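Local coordinates for protein glycosyltransferase (Rickettsia africae, PDB 7MI0) that probably transfers a sugar from an activated donor to an acceptor, acting as a GT-B-type glycosyltransferase, at residues T222-H227 with S294-P299. Numbering follows the deposited sequence.
Sequences TSWKGH and SASIEP
Trp224 and Ile297 join two loops at the C-terminal ends of neighbouring parallel strands, 214-218 and 291-294, in the Rossmann-like C-terminal domain of a GT-B fold. Their link is a backbone hydrogen bond, Ile297 N to Trp224 O at 3.0 Å, with the donor tilted 30° from the carbonyl plane. The same oxygen receives a CA-H...O contact from Ser296, so one carbonyl of the 3-10 turn 223-225 meets two successive residues opposite.

Trp224 supplies the broad side chain of the contact. Its CB rests against the aliphatic part and carboxylate carbon of Glu298, 3.9 Å from Glu298 CD. With chi1 at 57°, CG sits between the backbone N and carbonyl carbon, and Trp224 CE3 lies 3.8 Å from Glu298 O. CZ3 passes the same carbonyl, with Ser296 OG farther away; the side chain also touches Glu300. One ring face is packed near its rim by Thr222 CG2 and Lys225 CD. A large flat residue suits this place because it can meet both loops at once.

Lys225 bends at chi2, bringing its CD to 3.7 Å from Ser296 OG, while NZ continues to a salt bridge with Glu300. Glu300 is consistent with the first glutamate of the E-x7-E motif, and Lys225 is placed like the lysine that in relatives faces the sugar-nucleotide phosphates. Small Ser296 allows the backbones to approach closely, and its hydroxyl has a weak hydrogen bond to Glu300. Ile297 CG1 lies beside Trp224 O and Trp224 CA, an apolar neighbour to the bonded carbonyl.

Gly226, at the N-cap position of helix 227-235, has a phi of 98°, which glycine adopts readily; lacking CB, it lets the other loop come close, and its CA-H points at Ala295 O, 3.3 Å from Gly226 CA.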
# COMPACT_ATOMS: atom_id res chain seq x y z
N THR A 222 4.01 -12.37 -8.41
CA THR A 222 5.45 -12.48 -8.17
C THR A 222 5.69 -13.55 -7.11
O THR A 222 4.78 -13.94 -6.36
CB THR A 222 6.06 -11.14 -7.75
OG1 THR A 222 7.49 -11.27 -7.64
CG2 THR A 222 5.50 -10.66 -6.43
N SER A 223 6.93 -14.05 -7.06
CA SER A 223 7.22 -15.26 -6.30
C SER A 223 6.97 -15.08 -4.81
O SER A 223 6.38 -15.95 -4.16
CB SER A 223 8.66 -15.72 -6.55
OG SER A 223 9.59 -14.74 -6.12
N TRP A 224 7.41 -13.96 -4.24
CA TRP A 224 7.31 -13.77 -2.80
C TRP A 224 5.89 -13.46 -2.32
O TRP A 224 5.69 -13.28 -1.12
CB TRP A 224 8.27 -12.67 -2.35
CG TRP A 224 8.05 -11.35 -3.03
CD1 TRP A 224 8.58 -10.94 -4.22
CD2 TRP A 224 7.26 -10.26 -2.54
NE1 TRP A 224 8.16 -9.66 -4.51
CE2 TRP A 224 7.35 -9.22 -3.49
CE3 TRP A 224 6.48 -10.06 -1.40
CZ2 TRP A 224 6.69 -8.01 -3.34
CZ3 TRP A 224 5.83 -8.85 -1.24
CH2 TRP A 224 5.94 -7.84 -2.21
N LYS A 225 4.91 -13.40 -3.23
CA LYS A 225 3.53 -13.16 -2.82
C LYS A 225 2.87 -14.39 -2.21
O LYS A 225 1.88 -14.25 -1.49
CB LYS A 225 2.69 -12.67 -4.00
CG LYS A 225 2.82 -11.18 -4.28
CD LYS A 225 2.36 -10.33 -3.11
CE LYS A 225 2.42 -8.86 -3.47
NZ LYS A 225 2.04 -7.99 -2.33
N GLY A 226 3.38 -15.59 -2.49
CA GLY A 226 2.89 -16.80 -1.86
C GLY A 226 1.90 -17.62 -2.66
O GLY A 226 1.28 -18.53 -2.09
N HIS A 227 1.73 -17.33 -3.95
CA HIS A 227 0.81 -18.11 -4.78
C HIS A 227 1.07 -19.60 -4.67
O HIS A 227 0.14 -20.39 -4.51
CB HIS A 227 0.90 -17.66 -6.24
CG HIS A 227 0.38 -16.27 -6.48
ND1 HIS A 227 1.10 -15.14 -6.16
CD2 HIS A 227 -0.79 -15.84 -7.00
CE1 HIS A 227 0.39 -14.07 -6.47
NE2 HIS A 227 -0.76 -14.47 -6.99
N SER A 294 -3.86 -12.92 1.80
CA SER A 294 -2.49 -12.44 1.62
C SER A 294 -1.56 -13.51 2.16
O SER A 294 -1.62 -13.85 3.34
CB SER A 294 -2.25 -11.12 2.35
OG SER A 294 -0.86 -10.93 2.56
N ALA A 295 -0.72 -14.05 1.28
CA ALA A 295 0.11 -15.20 1.62
C ALA A 295 1.59 -14.90 1.44
O ALA A 295 2.39 -15.81 1.21
CB ALA A 295 -0.29 -16.41 0.80
N SER A 296 1.97 -13.62 1.54
CA SER A 296 3.34 -13.22 1.25
C SER A 296 4.31 -13.90 2.21
O SER A 296 4.07 -13.95 3.42
CB SER A 296 3.48 -11.70 1.34
OG SER A 296 2.49 -11.05 0.56
N ILE A 297 5.40 -14.43 1.65
CA ILE A 297 6.41 -15.10 2.46
C ILE A 297 7.61 -14.21 2.73
O ILE A 297 8.53 -14.62 3.46
CB ILE A 297 6.85 -16.42 1.80
CG1 ILE A 297 7.46 -16.15 0.42
CG2 ILE A 297 5.67 -17.35 1.67
CD1 ILE A 297 7.76 -17.40 -0.36
N GLU A 298 7.65 -13.02 2.15
CA GLU A 298 8.60 -11.98 2.49
C GLU A 298 7.84 -10.74 2.95
O GLU A 298 6.77 -10.44 2.42
CB GLU A 298 9.51 -11.63 1.29
CG GLU A 298 10.52 -12.73 0.96
CD GLU A 298 11.48 -12.37 -0.16
OE1 GLU A 298 11.78 -11.17 -0.35
OE2 GLU A 298 11.95 -13.30 -0.86
N PRO A 299 8.35 -10.03 3.95
CA PRO A 299 7.52 -9.03 4.63
C PRO A 299 7.14 -7.87 3.72
O PRO A 299 7.88 -7.50 2.80
CB PRO A 299 8.42 -8.55 5.78
CG PRO A 299 9.81 -8.80 5.29
CD PRO A 299 9.73 -10.05 4.47